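Local coordinates for protein SSD1 (Saccharomyces cerevisiae S288C, PDB 7AM1) that binds messenger RNA and represses translation as a non-enzymatic member of the RNase II family, a pseudonuclease implicated in control of the G1 phase, at residues A[187-192]-A[712-717]; A[313-318]-A[420-425]; A[529-534]-A[705-710]; A[535-540]-A[843-848]. One frame throughout, in Å; residues are numbered along the deposited sequence.

How the contacts relate
All four contacts gather round helix 689-725. Contacts 1 and 3 use it directly and are buried near the centre of the chain. Contacts 2 and 4 lie further out, are partly buried, and touch the same helix with their own Met422, Val535 and Leu845. Contact 3 is polar, with two hydrogen bonds between a glutamine and a loop backbone. Contact 1 sets an imidazole under a peptide carbonyl. Contact 2 is mostly apolar and has a lysine at its solvent side, whereas contact 4 pairs leucine packing with two bridging waters. The 420-425 turn joins contacts 1, 2 and 3, since glutamines bond it to helix 689-725.

Contact 1 (A[187-192]-A[712-717]); sequences QSLLLV and QAIHLL
The first torsion of His715 sets CG opposite the backbone N (chi1 175°). This swings the imidazole out from helix 689-725 and under the Gln187-Ser188 peptide. Leu189 has CG beside its own backbone N (chi1 -62°), and its two methyls reach back to the helix. Gln187 O sits over the centre of the imidazole, 3.6 Å above the ring plane. Gln187 C is 3.4 Å from His715 NE2, over the same ring face. Leu189 CD2 comes at the ring edge instead and lies 3.8 Å from His715 CA. Its other methyl, CD1, packs 4.1 Å from Ile714 CG2, the two side chains set roughly perpendicular. No hydrogen bond joins the two segments, but His715 NE2 bonds Gly186 O, at the end of helix 175-186. A leucine in place of His715 would probably leave Gly186 O without this partner and Gln187 O facing an aliphatic branch. The bond to Gly186 O places a proton on NE2. The imidazole therefore serves two carbonyls, one by hydrogen bond, the other by packing of its oxygen over the ring face.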
loop_
_atom_site.group_PDB
_atom_site.type_symbol
_atom_site.label_atom_id
_atom_site.label_comp_id
_atom_site.label_asym_id
_atom_site.label_seq_id
_atom_site.Cartn_x
_atom_site.Cartn_y
_atom_site.Cartn_z
ATOM N N GLN A 187 -12.197 -4.414 -4.627
ATOM C CA GLN A 187 -11.386 -5.229 -3.729
ATOM C C GLN A 187 -10.128 -4.515 -3.239
ATOM O O GLN A 187 -9.315 -5.126 -2.537
ATOM C CB GLN A 187 -11.036 -6.545 -4.427
ATOM C CG GLN A 187 -12.279 -7.418 -4.613
ATOM C CD GLN A 187 -12.022 -8.684 -5.396
ATOM O OE1 GLN A 187 -11.087 -8.756 -6.191
ATOM N NE2 GLN A 187 -12.868 -9.690 -5.190
ATOM N N SER A 188 -9.968 -3.234 -3.555
ATOM C CA SER A 188 -8.887 -2.427 -3.008
ATOM C C SER A 188 -9.466 -1.141 -2.432
ATOM O O SER A 188 -10.598 -0.748 -2.732
ATOM C CB SER A 188 -7.824 -2.109 -4.070
ATOM O OG SER A 188 -8.369 -1.308 -5.103
ATOM N N LEU A 189 -8.675 -0.478 -1.589
ATOM C CA LEU A 189 -9.172 0.713 -0.910
ATOM C C LEU A 189 -9.307 1.883 -1.877
ATOM O O LEU A 189 -10.327 2.583 -1.880
ATOM C CB LEU A 189 -8.250 1.064 0.256
ATOM C CG LEU A 189 -8.170 -0.024 1.330
ATOM C CD1 LEU A 189 -7.023 0.265 2.284
ATOM C CD2 LEU A 189 -9.503 -0.153 2.076
ATOM N N LEU A 190 -8.297 2.100 -2.712
ATOM C CA LEU A 190 -8.290 3.147 -3.725
ATOM C C LEU A 190 -8.473 2.510 -5.103
ATOM O O LEU A 190 -8.645 1.297 -5.234
ATOM C CB LEU A 190 -6.992 3.956 -3.647
ATOM C CG LEU A 190 -6.599 4.482 -2.260
ATOM C CD1 LEU A 190 -5.285 5.272 -2.335
ATOM C CD2 LEU A 190 -7.699 5.332 -1.628
ATOM N N LEU A 191 -8.430 3.342 -6.142
ATOM C CA LEU A 191 -8.572 2.892 -7.521
ATOM C C LEU A 191 -7.223 2.924 -8.224
ATOM O O LEU A 191 -6.538 3.951 -8.206
ATOM C CB LEU A 191 -9.559 3.763 -8.301
ATOM C CG LEU A 191 -11.040 3.678 -7.951
ATOM C CD1 LEU A 191 -11.807 4.702 -8.775
ATOM C CD2 LEU A 191 -11.572 2.273 -8.195
ATOM N N VAL A 192 -6.873 1.824 -8.896
ATOM C CA VAL A 192 -5.623 1.787 -9.643
ATOM C C VAL A 192 -5.763 2.711 -10.850
ATOM O O VAL A 192 -6.861 2.899 -11.394
ATOM C CB VAL A 192 -5.260 0.357 -10.095
ATOM C CG1 VAL A 192 -5.707 -0.685 -9.060
ATOM C CG2 VAL A 192 -5.783 0.051 -11.501
ATOM N N GLN A 712 -4.836 -5.432 2.282
ATOM C CA GLN A 712 -5.888 -6.413 2.041
ATOM C C GLN A 712 -6.629 -6.739 3.329
ATOM O O GLN A 712 -7.851 -6.921 3.323
ATOM C CB GLN A 712 -5.286 -7.671 1.421
ATOM C CG GLN A 712 -4.971 -7.509 -0.060
ATOM C CD GLN A 712 -4.099 -8.624 -0.609
ATOM O OE1 GLN A 712 -3.843 -9.624 0.063
ATOM N NE2 GLN A 712 -3.624 -8.446 -1.834
ATOM N N ALA A 713 -5.900 -6.832 4.442
ATOM C CA ALA A 713 -6.533 -7.129 5.721
ATOM C C ALA A 713 -7.329 -5.932 6.232
ATOM O O ALA A 713 -8.417 -6.099 6.797
ATOM C CB ALA A 713 -5.471 -7.562 6.731
ATOM N N ILE A 714 -6.814 -4.716 6.038
ATOM C CA ILE A 714 -7.605 -3.527 6.343
ATOM C C ILE A 714 -8.898 -3.540 5.542
ATOM O O ILE A 714 -9.990 -3.319 6.078
ATOM C CB ILE A 714 -6.798 -2.250 6.056
ATOM C CG1 ILE A 714 -5.633 -2.102 7.036
ATOM C CG2 ILE A 714 -7.713 -1.043 6.101
ATOM C CD1 ILE A 714 -4.644 -1.020 6.626
ATOM N N HIS A 715 -8.781 -3.762 4.230
ATOM C CA HIS A 715 -9.942 -3.737 3.353
ATOM C C HIS A 715 -10.982 -4.745 3.805
ATOM O O HIS A 715 -12.184 -4.456 3.809
ATOM C CB HIS A 715 -9.494 -4.029 1.919
ATOM C CG HIS A 715 -10.617 -4.141 0.937
ATOM N ND1 HIS A 715 -11.274 -5.329 0.697
ATOM C CD2 HIS A 715 -11.189 -3.223 0.124
ATOM C CE1 HIS A 715 -12.210 -5.134 -0.216
ATOM N NE2 HIS A 715 -12.178 -3.865 -0.581
ATOM N N LEU A 716 -10.529 -5.927 4.214
ATOM C CA LEU A 716 -11.436 -6.974 4.664
ATOM C C LEU A 716 -12.217 -6.521 5.890
ATOM O O LEU A 716 -13.449 -6.612 5.924
ATOM C CB LEU A 716 -10.629 -8.239 4.951
ATOM C CG LEU A 716 -11.335 -9.497 5.437
ATOM C CD1 LEU A 716 -12.288 -10.012 4.356
ATOM C CD2 LEU A 716 -10.305 -10.557 5.812
ATOM N N LEU A 717 -11.515 -6.020 6.909
ATOM C CA LEU A 717 -12.185 -5.594 8.131
ATOM C C LEU A 717 -13.042 -4.359 7.903
ATOM O O LEU A 717 -14.091 -4.208 8.542
ATOM C CB LEU A 717 -11.151 -5.326 9.219
ATOM C CG LEU A 717 -11.675 -4.988 10.613
ATOM C CD1 LEU A 717 -12.673 -6.029 11.090
ATOM C CD2 LEU A 717 -10.505 -4.860 11.587
#

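Contact 2 (A[313-318]-A[420-425]). With 1PE (pentaethylene glycol), chain E.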
loop_
_atom_site.group_PDB
_atom_site.type_symbol
_atom_site.label_atom_id
_atom_site.label_comp_id
_atom_site.label_asym_id
_atom_site.label_seq_id
_atom_site.Cartn_x
_atom_site.Cartn_y
_atom_site.Cartn_z
ATOM N N THR A 313 -9.494 -18.361 7.903
ATOM C CA THR A 313 -9.052 -18.708 6.558
ATOM C C THR A 313 -8.827 -17.458 5.719
ATOM O O THR A 313 -7.887 -17.400 4.917
ATOM C CB THR A 313 -10.082 -19.618 5.883
ATOM O OG1 THR A 313 -10.246 -20.816 6.652
ATOM C CG2 THR A 313 -9.640 -19.981 4.469
ATOM N N GLU A 314 -9.681 -16.444 5.890
ATOM C CA GLU A 314 -9.513 -15.199 5.150
ATOM C C GLU A 314 -8.136 -14.595 5.393
ATOM O O GLU A 314 -7.476 -14.136 4.452
ATOM C CB GLU A 314 -10.611 -14.211 5.545
ATOM C CG GLU A 314 -11.985 -14.551 4.977
ATOM C CD GLU A 314 -13.086 -13.650 5.515
ATOM O OE1 GLU A 314 -12.937 -13.133 6.646
ATOM O OE2 GLU A 314 -14.103 -13.467 4.812
ATOM N N ILE A 315 -7.681 -14.596 6.648
ATOM C CA ILE A 315 -6.379 -14.021 6.968
ATOM C C ILE A 315 -5.261 -14.946 6.503
ATOM O O ILE A 315 -4.260 -14.495 5.933
ATOM C CB ILE A 315 -6.273 -13.734 8.477
ATOM C CG1 ILE A 315 -7.402 -12.804 8.923
ATOM C CG2 ILE A 315 -4.897 -13.143 8.811
ATOM C CD1 ILE A 315 -7.449 -11.480 8.185
ATOM N N ASP A 316 -5.403 -16.249 6.754
ATOM C CA ASP A 316 -4.418 -17.208 6.266
ATOM C C ASP A 316 -4.250 -17.088 4.757
ATOM O O ASP A 316 -3.128 -17.153 4.240
ATOM C CB ASP A 316 -4.846 -18.622 6.659
ATOM C CG ASP A 316 -3.724 -19.631 6.546
ATOM O OD1 ASP A 316 -2.596 -19.240 6.184
ATOM O OD2 ASP A 316 -3.973 -20.824 6.823
ATOM N N SER A 317 -5.356 -16.884 4.037
ATOM C CA SER A 317 -5.296 -16.777 2.583
ATOM C C SER A 317 -4.567 -15.513 2.149
ATOM O O SER A 317 -3.805 -15.531 1.174
ATOM C CB SER A 317 -6.709 -16.800 2.002
ATOM O OG SER A 317 -6.693 -16.486 0.622
ATOM N N ILE A 318 -4.794 -14.403 2.855
ATOM C CA ILE A 318 -4.065 -13.174 2.560
ATOM C C ILE A 318 -2.572 -13.387 2.756
ATOM O O ILE A 318 -1.755 -12.955 1.934
ATOM C CB ILE A 318 -4.589 -12.013 3.429
ATOM C CG1 ILE A 318 -5.985 -11.604 2.952
ATOM C CG2 ILE A 318 -3.603 -10.830 3.403
ATOM C CD1 ILE A 318 -6.723 -10.689 3.894
ATOM N N VAL A 420 4.772 -8.734 9.101
ATOM C CA VAL A 420 3.500 -8.346 8.510
ATOM C C VAL A 420 2.604 -7.816 9.618
ATOM O O VAL A 420 2.448 -8.466 10.659
ATOM C CB VAL A 420 2.821 -9.521 7.784
ATOM C CG1 VAL A 420 1.561 -9.042 7.084
ATOM C CG2 VAL A 420 3.782 -10.166 6.797
ATOM N N PHE A 421 2.020 -6.642 9.397
ATOM C CA PHE A 421 1.128 -6.018 10.366
ATOM C C PHE A 421 -0.248 -5.850 9.739
ATOM O O PHE A 421 -0.407 -5.132 8.745
ATOM C CB PHE A 421 1.696 -4.681 10.839
ATOM C CG PHE A 421 3.057 -4.803 11.450
ATOM C CD1 PHE A 421 3.203 -5.077 12.799
ATOM C CD2 PHE A 421 4.193 -4.681 10.670
ATOM C CE1 PHE A 421 4.454 -5.200 13.361
ATOM C CE2 PHE A 421 5.453 -4.801 11.232
ATOM C CZ PHE A 421 5.581 -5.068 12.576
ATOM N N MET A 422 -1.232 -6.531 10.313
ATOM C CA MET A 422 -2.624 -6.444 9.918
ATOM C C MET A 422 -3.459 -6.064 11.132
ATOM O O MET A 422 -3.063 -6.345 12.266
ATOM C CB MET A 422 -3.108 -7.780 9.350
ATOM C CG MET A 422 -2.358 -8.190 8.098
ATOM S SD MET A 422 -2.608 -9.906 7.627
ATOM C CE MET A 422 -1.833 -10.768 8.990
ATOM N N PRO A 423 -4.609 -5.416 10.937
ATOM C CA PRO A 423 -5.445 -5.095 12.106
ATOM C C PRO A 423 -5.785 -6.327 12.926
ATOM O O PRO A 423 -5.835 -6.259 14.161
ATOM C CB PRO A 423 -6.697 -4.462 11.479
ATOM C CG PRO A 423 -6.253 -3.986 10.118
ATOM C CD PRO A 423 -5.215 -4.962 9.670
ATOM N N GLN A 424 -6.004 -7.462 12.257
ATOM C CA GLN A 424 -6.438 -8.690 12.902
ATOM C C GLN A 424 -5.294 -9.491 13.506
ATOM O O GLN A 424 -5.526 -10.275 14.434
ATOM C CB GLN A 424 -7.151 -9.606 11.897
ATOM C CG GLN A 424 -8.317 -8.995 11.167
ATOM C CD GLN A 424 -7.886 -8.230 9.942
ATOM O OE1 GLN A 424 -6.757 -7.748 9.869
ATOM N NE2 GLN A 424 -8.779 -8.121 8.964
ATOM N N LYS A 425 -4.075 -9.324 13.002
ATOM C CA LYS A 425 -2.988 -10.219 13.362
ATOM C C LYS A 425 -1.668 -9.579 12.970
ATOM O O LYS A 425 -1.617 -8.705 12.101
ATOM C CB LYS A 425 -3.152 -11.559 12.627
ATOM C CG LYS A 425 -2.592 -12.782 13.323
ATOM C CD LYS A 425 -2.215 -13.849 12.298
ATOM C CE LYS A 425 -1.750 -15.137 12.966
ATOM N NZ LYS A 425 -1.550 -16.249 11.992
HETATM C C15 1PE E . -5.039 -17.039 10.779
HETATM O OH6 1PE E . -4.475 -16.729 12.021
HETATM C C16 1PE E . -5.883 -15.078 13.043
HETATM C C26 1PE E . -5.405 -16.529 13.048
HETATM O OH7 1PE E . -5.707 -14.522 14.317
#
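Helix 311-321, in the range of the second cold-shock domain, meets here a tight turn of the RNB domain. The turn joins the short antiparallel strands 420-421 and 426-427. It is closed by two backbone bonds, Met422 N to Lys425 O and Lys425 N to Met422 O. Ile315 points from the helix into this turn and touches it with two branches. Its CG2 methyl lies 3.9 Å from Met422 CE, and the two side chains run alongside in opposing senses. Met422 is bent at chi3 (-66°), and both SD and CE lie beside that methyl. The other branch of Ile315 ends at CD1, 3.7 Å from Gln424 NE2. The bend of Gln424 at chi2 (85°) lays its amide against this CD1. Its NE2 bonds Ala713 O of helix 689-725, so the amide that Ile315 packs on is held from the far helix. One turn along, Ile318 CG2 comes 4.4 Å from Met422 SD in a looser contact. Cut back to an alanine here, Ile315 would lose both branches, which is likely to open a gap between helix and turn and deprive Met422 CE of this neighbour. At the exposed side, the extended Lys425 runs past Ile315, and its CD is 4.5 Å from CG2. Lys425 NZ donates a 3.0 Å hydrogen bond to OH6 of a pentaethylene glycol, probably from the crystallisation liquor. The arrangement is that of a beta-hairpin turn packed against a helix, here at the junction of cold-shock and RNB domains.

Contact 3 (A[529-534]-A[705-710]); sequences DDEKVK and CAYQAQ
Gln710 reaches from helix 689-725 to the backbone of Lys532 and holds it with both ends of its amide. Its side chain is fully extended, with CG opposite the backbone N (chi1 169°). Gln710 NE2 donates to Lys532 O at 2.8 Å. That oxygen lies close to the amide plane of Gln710, while the donor is tilted 23° from the carbonyl plane of Lys532. In return, Gln710 OE1 accepts from Lys532 N at 3.2 Å. The donor lies in the carbonyl plane, on a lone pair. Two bonds to one residue fix the rotation of the amide, and NE2 also bonds Phe421 O. Lys532 CB packs 3.5 Å from Gln710 OE1, but its extended chain leads on to a salt bridge with Asp536.

The 529-534 loop follows helix 523-529 in the RNB domain range, and the contact presses it against the long helix 689-725. With CG beside the backbone N (chi1 -55°), Glu531 lays CG 3.6 Å from Tyr707 CA. The bend at chi2 then turns the carboxylate away from a straight run. The same CG meets the Tyr707 ring at its edge, and the carboxylate and ring planes are steeply inclined. Glu531 OE2 passes 4.0 Å from Ala706 CB. The carboxylate is buried yet paired twice, OE1 with Arg633 and OE2 with Lys703. Asp530 OD1 also pairs with Lys703 and accepts a weak hydrogen bond from Glu531 N.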
loop_
_atom_site.group_PDB
_atom_site.type_symbol
_atom_site.label_atom_id
_atom_site.label_comp_id
_atom_site.label_asym_id
_atom_site.label_seq_id
_atom_site.Cartn_x
_atom_site.Cartn_y
_atom_site.Cartn_z
ATOM N N ASP A 529 7.009 4.104 1.132
ATOM C CA ASP A 529 8.296 3.661 1.647
ATOM C C ASP A 529 8.196 2.537 2.664
ATOM O O ASP A 529 9.073 1.672 2.694
ATOM C CB ASP A 529 9.062 4.816 2.298
ATOM C CG ASP A 529 10.480 4.424 2.648
ATOM O OD1 ASP A 529 11.265 4.193 1.702
ATOM O OD2 ASP A 529 10.800 4.319 3.853
ATOM N N ASP A 530 7.139 2.492 3.467
ATOM C CA ASP A 530 7.111 1.597 4.613
ATOM C C ASP A 530 5.664 1.265 4.936
ATOM O O ASP A 530 4.732 1.873 4.405
ATOM C CB ASP A 530 7.828 2.257 5.800
ATOM C CG ASP A 530 8.365 1.264 6.807
ATOM O OD1 ASP A 530 8.348 0.046 6.540
ATOM O OD2 ASP A 530 8.802 1.724 7.888
ATOM N N GLU A 531 5.482 0.279 5.806
ATOM C CA GLU A 531 4.159 -0.099 6.278
ATOM C C GLU A 531 3.963 0.350 7.720
ATOM O O GLU A 531 4.920 0.501 8.483
ATOM C CB GLU A 531 3.948 -1.613 6.191
ATOM C CG GLU A 531 4.198 -2.206 4.810
ATOM C CD GLU A 531 5.660 -2.494 4.544
ATOM O OE1 GLU A 531 6.214 -1.902 3.592
ATOM O OE2 GLU A 531 6.261 -3.305 5.290
ATOM N N LYS A 532 2.697 0.511 8.097
ATOM C CA LYS A 532 2.360 0.815 9.478
ATOM C C LYS A 532 2.643 -0.398 10.354
ATOM O O LYS A 532 2.522 -1.548 9.921
ATOM C CB LYS A 532 0.884 1.192 9.614
ATOM C CG LYS A 532 0.496 2.530 9.018
ATOM C CD LYS A 532 -0.958 2.852 9.357
ATOM C CE LYS A 532 -1.346 4.239 8.890
ATOM N NZ LYS A 532 -2.793 4.495 9.114
ATOM N N VAL A 533 3.036 -0.125 11.597
ATOM C CA VAL A 533 3.203 -1.152 12.619
ATOM C C VAL A 533 1.886 -1.261 13.376
ATOM O O VAL A 533 1.275 -2.332 13.436
ATOM C CB VAL A 533 4.375 -0.822 13.561
ATOM C CG1 VAL A 533 4.421 -1.799 14.731
ATOM C CG2 VAL A 533 5.689 -0.834 12.793
ATOM N N LYS A 534 1.437 -0.150 13.958
ATOM C CA LYS A 534 0.077 -0.060 14.479
ATOM C C LYS A 534 -0.827 0.293 13.307
ATOM O O LYS A 534 -0.712 1.381 12.736
ATOM C CB LYS A 534 -0.022 0.983 15.588
ATOM C CG LYS A 534 -1.284 0.855 16.445
ATOM C CD LYS A 534 -2.517 1.462 15.802
ATOM C CE LYS A 534 -3.794 1.033 16.537
ATOM N NZ LYS A 534 -4.291 -0.309 16.102
ATOM N N CYS A 705 4.985 -7.489 -0.585
ATOM C CA CYS A 705 3.976 -8.455 -0.167
ATOM C C CYS A 705 3.418 -8.117 1.211
ATOM O O CYS A 705 2.213 -8.271 1.448
ATOM C CB CYS A 705 4.572 -9.864 -0.171
ATOM S SG CYS A 705 4.786 -10.604 -1.827
ATOM N N ALA A 706 4.277 -7.685 2.143
ATOM C CA ALA A 706 3.798 -7.308 3.472
ATOM C C ALA A 706 2.879 -6.098 3.393
ATOM O O ALA A 706 1.906 -5.994 4.147
ATOM C CB ALA A 706 4.974 -7.019 4.408
ATOM N N TYR A 707 3.194 -5.155 2.504
ATOM C CA TYR A 707 2.318 -4.013 2.261
ATOM C C TYR A 707 0.971 -4.467 1.713
ATOM O O TYR A 707 -0.087 -4.056 2.203
ATOM C CB TYR A 707 3.013 -3.058 1.290
ATOM C CG TYR A 707 2.142 -1.988 0.677
ATOM C CD1 TYR A 707 1.799 -0.852 1.392
ATOM C CD2 TYR A 707 1.691 -2.098 -0.631
ATOM C CE1 TYR A 707 1.009 0.138 0.829
ATOM C CE2 TYR A 707 0.902 -1.114 -1.202
ATOM C CZ TYR A 707 0.569 0.003 -0.469
ATOM O OH TYR A 707 -0.205 0.989 -1.030
ATOM N N GLN A 708 0.991 -5.327 0.695
ATOM C CA GLN A 708 -0.261 -5.802 0.116
ATOM C C GLN A 708 -1.099 -6.537 1.153
ATOM O O GLN A 708 -2.319 -6.348 1.226
ATOM C CB GLN A 708 0.034 -6.701 -1.082
ATOM C CG GLN A 708 0.701 -5.956 -2.233
ATOM C CD GLN A 708 1.157 -6.856 -3.373
ATOM O OE1 GLN A 708 1.380 -6.378 -4.485
ATOM N NE2 GLN A 708 1.311 -8.151 -3.102
ATOM N N ALA A 709 -0.460 -7.379 1.970
ATOM C CA ALA A 709 -1.185 -8.084 3.018
ATOM C C ALA A 709 -1.835 -7.105 3.984
ATOM O O ALA A 709 -3.003 -7.272 4.358
ATOM C CB ALA A 709 -0.240 -9.026 3.766
ATOM N N GLN A 710 -1.104 -6.062 4.380
ATOM C CA GLN A 710 -1.646 -5.109 5.340
ATOM C C GLN A 710 -2.896 -4.430 4.792
ATOM O O GLN A 710 -3.932 -4.383 5.463
ATOM C CB GLN A 710 -0.576 -4.082 5.720
ATOM C CG GLN A 710 -1.112 -2.892 6.509
ATOM C CD GLN A 710 -0.005 -2.056 7.127
ATOM O OE1 GLN A 710 0.134 -0.864 6.843
ATOM N NE2 GLN A 710 0.784 -2.680 7.989
#

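Contact 4 (A[535-540]-A[843-848])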
loop_
_atom_site.group_PDB
_atom_site.type_symbol
_atom_site.label_atom_id
_atom_site.label_comp_id
_atom_site.label_asym_id
_atom_site.label_seq_id
_atom_site.Cartn_x
_atom_site.Cartn_y
_atom_site.Cartn_z
ATOM N N VAL A 535 -1.710 -0.615 12.933
ATOM C CA VAL A 535 -2.517 -0.429 11.734
ATOM C C VAL A 535 -3.840 0.224 12.104
ATOM O O VAL A 535 -4.455 -0.100 13.127
ATOM C CB VAL A 535 -2.740 -1.769 11.008
ATOM C CG1 VAL A 535 -3.305 -1.522 9.625
ATOM C CG2 VAL A 535 -1.436 -2.556 10.911
ATOM N N ASP A 536 -4.288 1.139 11.252
ATOM C CA ASP A 536 -5.575 1.793 11.406
ATOM C C ASP A 536 -6.532 1.307 10.328
ATOM O O ASP A 536 -6.115 0.890 9.244
ATOM C CB ASP A 536 -5.443 3.313 11.310
ATOM C CG ASP A 536 -4.341 3.856 12.184
ATOM O OD1 ASP A 536 -4.413 3.661 13.413
ATOM O OD2 ASP A 536 -3.398 4.462 11.640
ATOM N N LEU A 537 -7.825 1.352 10.648
ATOM C CA LEU A 537 -8.847 1.047 9.655
ATOM C C LEU A 537 -8.821 2.049 8.508
ATOM O O LEU A 537 -9.264 1.725 7.402
ATOM C CB LEU A 537 -10.217 1.021 10.325
ATOM C CG LEU A 537 -11.264 0.037 9.811
ATOM C CD1 LEU A 537 -10.750 -1.403 9.828
ATOM C CD2 LEU A 537 -12.538 0.189 10.658
ATOM N N ASN A 538 -8.305 3.248 8.741
ATOM C CA ASN A 538 -8.209 4.281 7.716
ATOM C C ASN A 538 -6.739 4.497 7.381
ATOM O O ASN A 538 -5.964 4.943 8.234
ATOM C CB ASN A 538 -8.859 5.578 8.192
ATOM C CG ASN A 538 -9.010 6.597 7.083
ATOM O OD1 ASN A 538 -8.355 6.506 6.046
ATOM N ND2 ASN A 538 -9.886 7.573 7.293
ATOM N N ILE A 539 -6.358 4.182 6.140
ATOM C CA ILE A 539 -4.970 4.340 5.725
ATOM C C ILE A 539 -4.530 5.797 5.766
ATOM O O ILE A 539 -3.328 6.082 5.736
ATOM C CB ILE A 539 -4.756 3.756 4.313
ATOM C CG1 ILE A 539 -5.730 4.375 3.309
ATOM C CG2 ILE A 539 -4.919 2.247 4.337
ATOM C CD1 ILE A 539 -5.375 4.074 1.860
ATOM N N LEU A 540 -5.474 6.734 5.828
ATOM C CA LEU A 540 -5.121 8.147 5.876
ATOM C C LEU A 540 -4.712 8.608 7.270
ATOM O O LEU A 540 -4.114 9.681 7.400
ATOM C CB LEU A 540 -6.300 8.987 5.380
ATOM C CG LEU A 540 -6.728 8.759 3.929
ATOM C CD1 LEU A 540 -7.983 9.570 3.605
ATOM C CD2 LEU A 540 -5.600 9.107 2.966
ATOM N N LEU A 843 -8.833 -4.531 19.257
ATOM C CA LEU A 843 -7.782 -4.274 18.281
ATOM C C LEU A 843 -7.303 -2.827 18.295
ATOM O O LEU A 843 -6.426 -2.474 17.497
ATOM C CB LEU A 843 -8.280 -4.638 16.881
ATOM C CG LEU A 843 -8.737 -6.090 16.710
ATOM C CD1 LEU A 843 -9.355 -6.315 15.338
ATOM C CD2 LEU A 843 -7.577 -7.044 16.931
ATOM N N HIS A 844 -7.854 -1.987 19.171
ATOM C CA HIS A 844 -7.478 -0.576 19.245
ATOM C C HIS A 844 -7.687 0.115 17.898
ATOM O O HIS A 844 -6.835 0.863 17.416
ATOM C CB HIS A 844 -6.038 -0.413 19.737
ATOM C CG HIS A 844 -5.811 -0.954 21.115
ATOM N ND1 HIS A 844 -5.478 -2.270 21.354
ATOM C CD2 HIS A 844 -5.886 -0.359 22.329
ATOM C CE1 HIS A 844 -5.350 -2.460 22.655
ATOM N NE2 HIS A 844 -5.592 -1.316 23.269
ATOM N N LEU A 845 -8.837 -0.154 17.290
ATOM C CA LEU A 845 -9.252 0.483 16.050
ATOM C C LEU A 845 -10.400 1.446 16.333
ATOM O O LEU A 845 -11.054 1.375 17.376
ATOM C CB LEU A 845 -9.678 -0.565 15.020
ATOM C CG LEU A 845 -8.631 -1.621 14.664
ATOM C CD1 LEU A 845 -9.272 -2.747 13.859
ATOM C CD2 LEU A 845 -7.489 -1.003 13.891
ATOM N N THR A 846 -10.650 2.343 15.381
ATOM C CA THR A 846 -11.665 3.383 15.523
ATOM C C THR A 846 -12.744 3.205 14.465
ATOM O O THR A 846 -12.438 3.024 13.282
ATOM C CB THR A 846 -11.033 4.774 15.408
ATOM O OG1 THR A 846 -10.102 4.960 16.479
ATOM C CG2 THR A 846 -12.094 5.866 15.477
ATOM N N VAL A 847 -14.002 3.264 14.894
ATOM C CA VAL A 847 -15.130 3.117 13.966
ATOM C C VAL A 847 -15.125 4.282 12.983
ATOM O O VAL A 847 -14.972 5.445 13.404
ATOM C CB VAL A 847 -16.463 3.067 14.738
ATOM C CG1 VAL A 847 -17.626 2.844 13.772
ATOM C CG2 VAL A 847 -16.439 1.984 15.814
ATOM N N PRO A 848 -15.312 4.053 11.683
ATOM C CA PRO A 848 -15.379 5.185 10.751
ATOM C C PRO A 848 -16.552 6.102 11.073
ATOM O O PRO A 848 -17.611 5.663 11.525
ATOM C CB PRO A 848 -15.550 4.513 9.382
ATOM C CG PRO A 848 -15.060 3.115 9.572
ATOM C CD PRO A 848 -15.411 2.760 10.984
HETATM O O HOH W 1 -6.406 2.272 15.111
HETATM O O HOH W 2 -8.620 2.774 13.067
#
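Two waters bridge Asp536 and Leu537 to His844 and Thr846, with no direct hydrogen bond between the loops. Water 1 donates to Asp536 OD1 at 3.0 Å and to His844 O at 2.7 Å. Water 2 works the other way and accepts from two backbone amides, Leu537 N at 2.9 Å and Thr846 N at 3.1 Å. Leu845 packs beside them. With chi1 at -57° and chi2 at 169°, its side chain brings the CD2 methyl 3.3 Å from Val535 O. Leu537 brings the other apolar side. Its CD2 touches both Thr846 O and Pro848 CD at 3.9 Å, while its CD1 stands 4.5 Å from Leu845 CD1. Leu845 also packs on Leu717 of helix 689-725, and Val535 reaches Ile714 of the same helix.

The 843-848 loop leaves helix 834-842 through a Schellman motif, with positive phi at His844. On the RNB side, OD1 takes the water because the other oxygen of Asp536 is already in a salt bridge. Both waters thus join loop to loop with opposite polarity. Water 1 donates hydrogen bonds to a carboxylate and a carbonyl. Water 2 accepts them from two peptide amides, while the leucines supply the apolar part of the interface.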